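Local structure of N-acetyl-beta-D glucosaminidase (Rhizomucor miehei CAU432, 4ZM6) at residues A[599-604]-A[610-615]; A[576-581]-A[739-744]; A[161-166]-A[638-643]. The protein combines a glycoside hydrolase family 3 beta-N-acetylglucosaminidase with a GCN5-related region that binds acetyl-CoA and probably acetylates glucosamine. All blocks are in the same frame, centred on the assembly; numbering follows the deposited sequence.

Contact 1: A[599-604]-A[610-615]; sequences ATQIVV and HGQLML. With ACO (acetyl coenzyme *a), chain C.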
loop_
_atom_site.group_PDB
_atom_site.type_symbol
_atom_site.label_atom_id
_atom_site.label_comp_id
_atom_site.label_asym_id
_atom_site.label_seq_id
_atom_site.Cartn_x
_atom_site.Cartn_y
_atom_site.Cartn_z
ATOM N N ALA A 599 -2.383 19.167 -7.330
ATOM C CA ALA A 599 -0.969 19.240 -6.964
ATOM C C ALA A 599 -0.846 19.496 -5.473
ATOM O O ALA A 599 -1.728 20.102 -4.869
ATOM C CB ALA A 599 -0.279 20.341 -7.738
ATOM N N THR A 600 0.288 19.096 -4.907
ATOM C CA THR A 600 0.408 18.878 -3.470
ATOM C C THR A 600 1.874 18.744 -3.043
ATOM O O THR A 600 2.654 18.052 -3.689
ATOM C CB THR A 600 -0.383 17.608 -3.068
ATOM O OG1 THR A 600 -1.688 17.982 -2.629
ATOM C CG2 THR A 600 0.295 16.818 -1.951
ATOM N N GLN A 601 2.231 19.405 -1.946
ATOM C CA GLN A 601 3.565 19.279 -1.362
ATOM C C GLN A 601 3.494 19.399 0.156
ATOM O O GLN A 601 2.509 19.904 0.698
ATOM C CB GLN A 601 4.536 20.310 -1.970
ATOM C CG GLN A 601 4.457 21.746 -1.461
ATOM C CD GLN A 601 5.701 22.561 -1.818
ATOM O OE1 GLN A 601 6.625 22.069 -2.472
ATOM N NE2 GLN A 601 5.731 23.814 -1.382
ATOM N N ILE A 602 4.526 18.906 0.835
ATOM C CA ILE A 602 4.614 18.993 2.292
ATOM C C ILE A 602 5.935 19.650 2.671
ATOM O O ILE A 602 7.001 19.230 2.218
ATOM C CB ILE A 602 4.495 17.607 2.963
ATOM C CG1 ILE A 602 3.067 17.081 2.835
ATOM C CG2 ILE A 602 4.878 17.677 4.438
ATOM C CD1 ILE A 602 2.912 15.621 3.211
ATOM N N VAL A 603 5.845 20.679 3.508
ATOM C CA VAL A 603 6.997 21.469 3.926
ATOM C C VAL A 603 7.024 21.533 5.445
ATOM O O VAL A 603 5.978 21.537 6.089
ATOM C CB VAL A 603 6.916 22.895 3.337
ATOM C CG1 VAL A 603 7.866 23.852 4.045
ATOM C CG2 VAL A 603 7.214 22.862 1.848
ATOM N N VAL A 604 8.223 21.583 6.015
ATOM C CA VAL A 604 8.387 21.705 7.458
ATOM C C VAL A 604 8.623 23.168 7.861
ATOM O O VAL A 604 9.515 23.826 7.328
ATOM C CB VAL A 604 9.555 20.834 7.949
ATOM C CG1 VAL A 604 9.720 20.975 9.451
ATOM C CG2 VAL A 604 9.326 19.378 7.570
ATOM N N HIS A 610 3.686 20.808 7.187
ATOM C CA HIS A 610 2.647 21.653 6.606
ATOM C C HIS A 610 2.296 21.134 5.225
ATOM O O HIS A 610 3.170 21.010 4.370
ATOM C CB HIS A 610 3.115 23.106 6.487
ATOM C CG HIS A 610 3.015 23.883 7.760
ATOM N ND1 HIS A 610 2.311 25.064 7.855
ATOM C CD2 HIS A 610 3.528 23.649 8.992
ATOM C CE1 HIS A 610 2.397 25.527 9.090
ATOM N NE2 HIS A 610 3.128 24.685 9.800
ATOM N N GLY A 611 1.020 20.833 5.010
ATOM C CA GLY A 611 0.547 20.373 3.719
ATOM C C GLY A 611 0.100 21.559 2.899
ATOM O O GLY A 611 -0.662 22.391 3.380
ATOM N N GLN A 612 0.578 21.649 1.663
ATOM C CA GLN A 612 0.197 22.741 0.792
ATOM C C GLN A 612 -0.542 22.176 -0.401
ATOM O O GLN A 612 -0.020 21.307 -1.099
ATOM C CB GLN A 612 1.428 23.516 0.342
ATOM C CG GLN A 612 2.264 24.065 1.488
ATOM C CD GLN A 612 3.254 25.134 1.040
ATOM O OE1 GLN A 612 3.689 25.158 -0.114
ATOM N NE2 GLN A 612 3.608 26.032 1.954
ATOM N N LEU A 613 -1.772 22.651 -0.608
ATOM C CA LEU A 613 -2.572 22.271 -1.762
ATOM C C LEU A 613 -2.236 23.269 -2.857
ATOM O O LEU A 613 -2.804 24.358 -2.921
ATOM C CB LEU A 613 -4.065 22.272 -1.419
ATOM C CG LEU A 613 -4.993 21.442 -2.317
ATOM C CD1 LEU A 613 -6.392 21.363 -1.732
ATOM C CD2 LEU A 613 -5.076 22.019 -3.711
ATOM N N MET A 614 -1.293 22.886 -3.711
ATOM C CA MET A 614 -0.702 23.804 -4.679
ATOM C C MET A 614 -1.706 24.190 -5.753
ATOM O O MET A 614 -1.761 25.338 -6.186
ATOM C CB MET A 614 0.532 23.173 -5.341
ATOM C CG MET A 614 1.668 22.826 -4.387
ATOM S SD MET A 614 2.947 21.824 -5.181
ATOM C CE MET A 614 3.666 23.031 -6.287
ATOM N N LEU A 615 -2.488 23.217 -6.194
ATOM C CA LEU A 615 -3.434 23.449 -7.273
ATOM C C LEU A 615 -4.510 22.372 -7.257
ATOM O O LEU A 615 -4.238 21.219 -6.909
ATOM C CB LEU A 615 -2.706 23.451 -8.617
ATOM C CG LEU A 615 -3.516 23.844 -9.849
ATOM C CD1 LEU A 615 -3.787 25.337 -9.864
ATOM C CD2 LEU A 615 -2.783 23.431 -11.114
HETATM N N1A ACO C . -25.297 16.520 -8.988
HETATM C C2A ACO C . -25.650 17.774 -8.622
HETATM N N3A ACO C . -24.777 18.668 -8.108
HETATM C C4A ACO C . -23.464 18.356 -7.937
HETATM C C5A ACO C . -23.014 17.001 -8.309
HETATM C C6A ACO C . -24.022 16.069 -8.864
HETATM N N6A ACO C . -23.668 14.814 -9.231
HETATM N N7A ACO C . -21.707 16.940 -8.034
HETATM C C8A ACO C . -21.339 18.145 -7.525
HETATM N N9A ACO C . -22.387 18.989 -7.459
HETATM C C1B ACO C . -22.331 20.391 -6.956
HETATM C C2B ACO C . -22.700 20.491 -5.479
HETATM O O2B ACO C . -23.626 21.566 -5.274
HETATM C C3B ACO C . -21.391 20.703 -4.733
HETATM O O3B ACO C . -21.489 21.581 -3.595
HETATM P P3B ACO C . -21.654 23.197 -3.601
HETATM O O7A ACO C . -20.242 23.736 -3.697
HETATM O O8A ACO C . -22.565 23.516 -4.764
HETATM O O9A ACO C . -22.289 23.459 -2.265
HETATM C C4B ACO C . -20.420 21.188 -5.806
HETATM O O4B ACO C . -20.995 20.891 -7.088
HETATM C C5B ACO C . -19.054 20.531 -5.656
HETATM O O5B ACO C . -18.445 20.498 -6.939
HETATM P P1A ACO C . -17.536 19.272 -7.424
HETATM O O1A ACO C . -18.184 18.699 -8.663
HETATM O O2A ACO C . -17.167 18.360 -6.285
HETATM O O3A ACO C . -16.257 20.167 -7.792
HETATM P P2A ACO C . -15.838 20.424 -9.313
HETATM O O4A ACO C . -15.596 19.080 -9.958
HETATM O O5A ACO C . -16.814 21.373 -9.949
HETATM O O6A ACO C . -14.447 21.190 -9.086
HETATM C CBP ACO C . -13.298 23.301 -8.772
HETATM C CCP ACO C . -14.401 22.373 -8.290
HETATM C CDP ACO C . -11.947 22.616 -8.625
HETATM C CEP ACO C . -13.311 24.551 -7.907
HETATM C CAP ACO C . -13.599 23.629 -10.236
HETATM O OAP ACO C . -14.657 24.580 -10.302
HETATM C C9P ACO C . -12.410 24.143 -10.995
HETATM O O9P ACO C . -11.742 23.355 -11.651
HETATM N N8P ACO C . -12.133 25.445 -10.946
HETATM C C7P ACO C . -11.026 25.990 -11.707
HETATM C C6P ACO C . -10.653 27.401 -11.285
HETATM C C5P ACO C . -10.014 27.524 -9.913
HETATM O O5P ACO C . -10.161 28.603 -9.365
HETATM N N4P ACO C . -9.299 26.532 -9.357
HETATM C C3P ACO C . -8.623 26.688 -8.066
HETATM C C2P ACO C . -7.178 27.183 -8.201
HETATM S S1P ACO C . -6.537 27.884 -6.699
HETATM C C ACO C . -5.849 26.605 -5.894
HETATM O O ACO C . -5.947 25.472 -6.333
HETATM C CH3 ACO C . -5.125 26.900 -4.620
#
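Q601 and Q612 form an antiparallel hydrogen-bonded pair in the hairpin of strands 594-605 and 608-618, part of the GNAT acetyltransferase sheet. Their side chains lie side by side and point the same way. Q601 NE2 gives a nearly straight bond to Q612 OE1 (2.8 Å). Q612 OE1 lies in the amide plane of Q601, Q601 NE2 sits above the carbonyl plane of Q612, and the amide planes are 42° apart. Q601 CG stands between its backbone N and carbonyl carbon (chi1 79°), and the extended chain brings the amide to Q612. V603 and H610 make the next hydrogen-bonded pair.

At the other end is a classic beta bulge: M614 and L615 both face A599. A599 N binds L615 O (2.8 Å), while A599 O receives weak bonds from M614 N and L615 N. M614 SD reaches Q601 CB (3.9 Å).

Further out, K580 N binds Q601 OE1, Y653 O accepts from Q601 NE2, and T652 OG1 binds Q612 NE2. T600 and I602 pack on helix 627-642.

L615 CA is 3.4 Å from the acetyl O of acetyl-CoA. Backbone bonds set the pairing; the amide bond adds a side-chain tie. The bulge lies beside the acetyl group, consistent with the bulged GNAT strand that binds acetyl-CoA.

Contact 2: A[576-581]-A[739-744]; sequences LQRAKL and YQHHVE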
loop_
_atom_site.group_PDB
_atom_site.type_symbol
_atom_site.label_atom_id
_atom_site.label_comp_id
_atom_site.label_asym_id
_atom_site.label_seq_id
_atom_site.Cartn_x
_atom_site.Cartn_y
_atom_site.Cartn_z
ATOM N N LEU A 576 5.696 21.670 -10.787
ATOM C CA LEU A 576 5.337 20.328 -10.310
ATOM C C LEU A 576 6.525 19.457 -9.906
ATOM O O LEU A 576 6.496 18.827 -8.844
ATOM C CB LEU A 576 4.487 19.599 -11.348
ATOM C CG LEU A 576 3.145 20.269 -11.665
ATOM C CD1 LEU A 576 2.408 19.505 -12.754
ATOM C CD2 LEU A 576 2.279 20.405 -10.418
ATOM N N GLN A 577 7.569 19.422 -10.728
ATOM C CA GLN A 577 8.707 18.545 -10.443
ATOM C C GLN A 577 9.531 18.990 -9.225
ATOM O O GLN A 577 10.117 18.152 -8.552
ATOM C CB GLN A 577 9.599 18.389 -11.679
ATOM C CG GLN A 577 8.904 17.795 -12.904
ATOM C CD GLN A 577 7.963 16.645 -12.575
ATOM O OE1 GLN A 577 6.767 16.684 -12.902
ATOM N NE2 GLN A 577 8.494 15.619 -11.922
ATOM N N ARG A 578 9.549 20.288 -8.929
ATOM C CA ARG A 578 10.331 20.827 -7.808
ATOM C C ARG A 578 9.613 20.769 -6.449
ATOM O O ARG A 578 10.218 21.060 -5.411
ATOM C CB ARG A 578 10.738 22.280 -8.090
ATOM C CG ARG A 578 11.682 22.466 -9.267
ATOM C CD ARG A 578 13.087 21.926 -9.012
ATOM N NE ARG A 578 13.796 22.596 -7.912
ATOM C CZ ARG A 578 15.106 22.482 -7.668
ATOM N NH1 ARG A 578 15.889 21.738 -8.444
ATOM N NH2 ARG A 578 15.650 23.123 -6.644
ATOM N N ALA A 579 8.330 20.415 -6.453
ATOM C CA ALA A 579 7.555 20.327 -5.215
ATOM C C ALA A 579 8.182 19.316 -4.270
ATOM O O ALA A 579 8.528 18.215 -4.688
ATOM C CB ALA A 579 6.115 19.939 -5.516
ATOM N N LYS A 580 8.332 19.707 -3.005
ATOM C CA LYS A 580 8.947 18.859 -1.984
ATOM C C LYS A 580 7.957 17.830 -1.472
ATOM O O LYS A 580 6.776 18.132 -1.299
ATOM C CB LYS A 580 9.422 19.698 -0.795
ATOM C CG LYS A 580 10.662 20.539 -1.047
ATOM C CD LYS A 580 11.210 21.085 0.267
ATOM C CE LYS A 580 12.445 21.953 0.059
ATOM N NZ LYS A 580 13.553 21.232 -0.635
ATOM N N LEU A 581 8.440 16.620 -1.201
ATOM C CA LEU A 581 7.575 15.547 -0.716
ATOM C C LEU A 581 6.269 15.574 -1.488
ATOM O O LEU A 581 5.189 15.542 -0.910
ATOM C CB LEU A 581 7.300 15.711 0.779
ATOM C CG LEU A 581 8.530 15.673 1.683
ATOM C CD1 LEU A 581 8.136 15.927 3.127
ATOM C CD2 LEU A 581 9.255 14.346 1.544
ATOM N N TYR A 739 16.405 31.441 0.967
ATOM C CA TYR A 739 17.764 31.882 0.690
ATOM C C TYR A 739 18.668 30.660 0.511
ATOM O O TYR A 739 19.452 30.600 -0.436
ATOM C CB TYR A 739 18.280 32.789 1.816
ATOM C CG TYR A 739 17.777 34.224 1.747
ATOM C CD1 TYR A 739 16.568 34.601 2.331
ATOM C CD2 TYR A 739 18.522 35.204 1.106
ATOM C CE1 TYR A 739 16.119 35.916 2.268
ATOM C CE2 TYR A 739 18.087 36.516 1.038
ATOM C CZ TYR A 739 16.890 36.873 1.621
ATOM O OH TYR A 739 16.478 38.189 1.539
ATOM N N GLN A 740 18.527 29.681 1.402
ATOM C CA GLN A 740 19.281 28.424 1.313
ATOM C C GLN A 740 19.025 27.665 0.009
ATOM O O GLN A 740 19.929 27.027 -0.538
ATOM C CB GLN A 740 18.943 27.510 2.493
ATOM C CG GLN A 740 19.577 27.936 3.806
ATOM C CD GLN A 740 19.167 27.056 4.970
ATOM O OE1 GLN A 740 18.103 26.441 4.946
ATOM N NE2 GLN A 740 20.008 26.995 5.998
ATOM N N HIS A 741 17.790 27.721 -0.473
ATOM C CA HIS A 741 17.414 27.000 -1.681
ATOM C C HIS A 741 18.154 27.578 -2.890
ATOM O O HIS A 741 18.685 26.832 -3.717
ATOM C CB HIS A 741 15.896 27.048 -1.864
ATOM C CG HIS A 741 15.431 26.667 -3.229
ATOM N ND1 HIS A 741 15.539 27.515 -4.309
ATOM C CD2 HIS A 741 14.829 25.548 -3.690
ATOM C CE1 HIS A 741 15.033 26.934 -5.380
ATOM N NE2 HIS A 741 14.592 25.738 -5.032
ATOM N N HIS A 742 18.196 28.907 -2.968
ATOM C CA HIS A 742 18.902 29.601 -4.046
ATOM C C HIS A 742 20.417 29.363 -3.973
ATOM O O HIS A 742 21.060 29.110 -4.991
ATOM C CB HIS A 742 18.606 31.101 -4.018
ATOM C CG HIS A 742 17.144 31.432 -4.027
ATOM N ND1 HIS A 742 16.211 30.671 -4.698
ATOM C CD2 HIS A 742 16.457 32.451 -3.459
ATOM C CE1 HIS A 742 15.013 31.200 -4.537
ATOM N NE2 HIS A 742 15.134 32.283 -3.792
ATOM N N VAL A 743 20.983 29.428 -2.772
ATOM C CA VAL A 743 22.407 29.162 -2.601
ATOM C C VAL A 743 22.776 27.773 -3.120
ATOM O O VAL A 743 23.843 27.607 -3.713
ATOM C CB VAL A 743 22.852 29.330 -1.130
ATOM C CG1 VAL A 743 24.219 28.703 -0.886
ATOM C CG2 VAL A 743 22.878 30.806 -0.764
ATOM N N GLU A 744 21.900 26.788 -2.919
ATOM C CA GLU A 744 22.153 25.432 -3.413
ATOM C C GLU A 744 22.301 25.437 -4.930
ATOM O O GLU A 744 23.117 24.692 -5.466
ATOM C CB GLU A 744 21.037 24.477 -2.985
ATOM C CG GLU A 744 21.342 22.997 -3.179
ATOM C CD GLU A 744 21.072 22.505 -4.587
ATOM O OE1 GLU A 744 20.089 22.960 -5.217
ATOM O OE2 GLU A 744 21.853 21.657 -5.074
#
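R578 and H741 meet at a surface junction between two acetyltransferase-like regions of the chain. R578 belongs to segment 576-581 in the first region, which is of the GNAT family. H741 lies on helix 736-745 in the second. The backbones stay well apart, with R578 CA and H741 CA 11.2 Å from each other. The arginine side chain and the imidazole span the gap, and the surface they bury is small.

R578 NH2 comes within 3.2 Å of H741 NE2. The histidine nitrogen lies at the edge of the guanidinium, near its plane. H741 CD2 is also at that edge, 3.9 Å from R578 NH2. The two flat groups are almost perpendicular, with planes 88° apart, so they do not stack.

The arginine chain is bent at chi2 and chi3, which turns its end toward the helix. H741 CG is anti to the backbone N (chi1 165°), and this swings the imidazole out from helix 736-745 to meet R578.

Charged neighbours lie further off. E744 OE1 is 4.7 Å from R578 NH2, too far for a salt bridge. K580 NZ is 6.4 Å from H741 NE2.

The H741 ring meets Y653 edge-to-face, and R578 also touches Y778. On the same helix as H741, Y739 OH is hydrogen-bonded to S766 OG and C799 O, which ties the helix to its own sheet.

The junction is therefore polar and thin. The nearby arginine and lysine would probably disfavour a protonated H741, while E744 would partly offset them.

Contact 3: A[161-166]-A[638-643]; sequences MGLAQV and HFREQG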
loop_
_atom_site.group_PDB
_atom_site.type_symbol
_atom_site.label_atom_id
_atom_site.label_comp_id
_atom_site.label_asym_id
_atom_site.label_seq_id
_atom_site.Cartn_x
_atom_site.Cartn_y
_atom_site.Cartn_z
ATOM N N MET A 161 -12.517 6.784 5.953
ATOM C CA MET A 161 -13.566 7.521 6.654
ATOM C C MET A 161 -13.295 7.563 8.156
ATOM O O MET A 161 -13.570 8.567 8.812
ATOM C CB MET A 161 -14.936 6.892 6.403
ATOM C CG MET A 161 -15.360 6.762 4.941
ATOM S SD MET A 161 -15.498 8.260 3.939
ATOM C CE MET A 161 -16.361 9.301 5.079
ATOM N N GLY A 162 -12.761 6.471 8.694
ATOM C CA GLY A 162 -12.448 6.375 10.120
ATOM C C GLY A 162 -11.457 7.432 10.575
ATOM O O GLY A 162 -11.755 8.220 11.477
ATOM N N LEU A 163 -10.276 7.440 9.953
ATOM C CA LEU A 163 -9.258 8.473 10.196
ATOM C C LEU A 163 -9.861 9.869 10.199
ATOM O O LEU A 163 -9.579 10.671 11.087
ATOM C CB LEU A 163 -8.168 8.446 9.116
ATOM C CG LEU A 163 -6.783 7.920 9.485
ATOM C CD1 LEU A 163 -6.771 6.404 9.617
ATOM C CD2 LEU A 163 -5.793 8.367 8.424
ATOM N N ALA A 164 -10.675 10.150 9.186
ATOM C CA ALA A 164 -11.247 11.472 8.991
ATOM C C ALA A 164 -12.066 11.916 10.191
ATOM O O ALA A 164 -12.010 13.080 10.581
ATOM C CB ALA A 164 -12.106 11.491 7.738
ATOM N N GLN A 165 -12.822 10.984 10.769
ATOM C CA GLN A 165 -13.703 11.288 11.897
ATOM C C GLN A 165 -12.926 11.401 13.203
ATOM O O GLN A 165 -13.207 12.281 14.014
ATOM C CB GLN A 165 -14.813 10.242 12.020
ATOM C CG GLN A 165 -15.864 10.334 10.923
ATOM C CD GLN A 165 -17.260 9.967 11.406
ATOM O OE1 GLN A 165 -17.463 8.928 12.035
ATOM N NE2 GLN A 165 -18.230 10.828 11.116
ATOM N N VAL A 166 -11.955 10.515 13.403
ATOM C CA VAL A 166 -11.039 10.618 14.539
ATOM C C VAL A 166 -10.354 11.989 14.541
ATOM O O VAL A 166 -10.268 12.641 15.577
ATOM C CB VAL A 166 -9.976 9.503 14.510
ATOM C CG1 VAL A 166 -8.880 9.765 15.536
ATOM C CG2 VAL A 166 -10.628 8.147 14.754
ATOM N N HIS A 638 -4.187 12.135 2.118
ATOM C CA HIS A 638 -2.734 11.993 2.119
ATOM C C HIS A 638 -2.100 12.808 3.245
ATOM O O HIS A 638 -1.335 12.269 4.039
ATOM C CB HIS A 638 -2.125 12.400 0.778
ATOM C CG HIS A 638 -0.633 12.491 0.814
ATOM N ND1 HIS A 638 0.053 13.649 0.518
ATOM C CD2 HIS A 638 0.302 11.579 1.172
ATOM C CE1 HIS A 638 1.349 13.438 0.667
ATOM N NE2 HIS A 638 1.526 12.192 1.066
ATOM N N PHE A 639 -2.424 14.097 3.309
ATOM C CA PHE A 639 -1.928 14.958 4.374
ATOM C C PHE A 639 -2.229 14.350 5.732
ATOM O O PHE A 639 -1.367 14.303 6.608
ATOM C CB PHE A 639 -2.591 16.333 4.327
ATOM C CG PHE A 639 -2.222 17.168 3.131
ATOM C CD1 PHE A 639 -0.924 17.193 2.635
ATOM C CD2 PHE A 639 -3.177 17.981 2.533
ATOM C CE1 PHE A 639 -0.602 17.975 1.540
ATOM C CE2 PHE A 639 -2.856 18.771 1.444
ATOM C CZ PHE A 639 -1.568 18.765 0.944
ATOM N N ARG A 640 -3.464 13.890 5.891
ATOM C CA ARG A 640 -3.937 13.325 7.147
ATOM C C ARG A 640 -3.061 12.162 7.608
ATOM O O ARG A 640 -2.656 12.115 8.767
ATOM C CB ARG A 640 -5.393 12.875 6.986
ATOM C CG ARG A 640 -6.058 12.363 8.249
ATOM C CD ARG A 640 -7.527 12.061 8.009
ATOM N NE ARG A 640 -8.280 13.238 7.554
ATOM C CZ ARG A 640 -8.932 13.354 6.393
ATOM N NH1 ARG A 640 -8.956 12.367 5.501
ATOM N NH2 ARG A 640 -9.578 14.479 6.120
ATOM N N GLU A 641 -2.768 11.237 6.696
ATOM C CA GLU A 641 -1.912 10.082 6.995
ATOM C C GLU A 641 -0.485 10.503 7.315
ATOM O O GLU A 641 0.167 9.891 8.161
ATOM C CB GLU A 641 -1.885 9.103 5.817
ATOM C CG GLU A 641 -3.198 8.379 5.566
ATOM C CD GLU A 641 -3.237 7.701 4.207
ATOM O OE1 GLU A 641 -3.426 8.403 3.186
ATOM O OE2 GLU A 641 -3.077 6.462 4.157
ATOM N N GLN A 642 -0.005 11.539 6.628
ATOM C CA GLN A 642 1.349 12.052 6.834
ATOM C C GLN A 642 1.510 12.870 8.112
ATOM O O GLN A 642 2.633 13.108 8.550
ATOM C CB GLN A 642 1.786 12.911 5.642
ATOM C CG GLN A 642 1.976 12.133 4.353
ATOM C CD GLN A 642 2.954 10.994 4.520
ATOM O OE1 GLN A 642 4.107 11.203 4.900
ATOM N NE2 GLN A 642 2.496 9.779 4.254
ATOM N N GLY A 643 0.403 13.307 8.701
ATOM C CA GLY A 643 0.452 14.152 9.888
ATOM C C GLY A 643 0.707 15.610 9.548
ATOM O O GLY A 643 1.194 16.370 10.384
#
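The guanidinium of R640 has A164 over one face. A164 CB stands 3.9 Å above the plane, over its centre, and A164 CA is 3.7 Å from R640 NE on the same face. The polar partner of the group lies one residue past the segment: R640 NE forms a salt bridge with E167 OE2. Helix 155-171 therefore supplies both an apolar cover and a counter-charge to one arginine.

This is a helix-to-helix contact between domains. Helix 155-171 belongs to the N-terminal family 3 glycoside hydrolase domain, of the TIM-barrel clan. Helix 627-642 belongs to the GNAT region that binds acetyl-CoA. The local axes approach to 10.6 Å at an angle of 69°. The wide spacing is bridged by side chains.

R640 does most of the bridging. Its CG is anti to the backbone N (chi1 -175°), and the chain runs straight out toward helix 155-171 before bending at chi3. The bend lays the guanidinium against A164. Before the bend, the arginine slides past L163 in the opposite direction, with R640 CD 3.8 Å from L163 CB. R640 also touches S108 and R112 of helix 108-125, so a second helix of the hydrolase domain takes part.

The contact is largely buried. Pairing with E167 would probably lower the cost of burying the arginine charge.

Helix 627-642 ends just beyond. G643 has positive phi and completes a Schellman motif, with G643 N bonded back to R640 O.

E641 adds a smaller apolar touch at the margin. Its chain crosses L163 at about a right angle, and E641 CG lies 3.9 Å from L163 CD2.

Overall arrangement
Contact 1 is the centre of the set. Its hairpin touches both other contacts and carries the acetyl-CoA pocket residues L613 and L615. The centres of contacts 1 and 2 are about 13 Å apart; they meet through the 576-581 segment, where K580 O is 3.2 Å from I602 N. The centres of contacts 1 and 3 are about 16 Å apart. Helix 627-642 follows strand 608-618 and lays F639 on the hairpin, with F639 CE1 3.4 Å from G611 CA. Contacts 2 and 3 do not touch; their centres are about 27 Å apart. Contact 3 joins the acetyl-CoA-binding region to the hydrolase domain; contact 2 is a slight touch with the second acetyltransferase-like region. The R640 side chain is about 11 Å from that of T629, which binds acetyl-CoA.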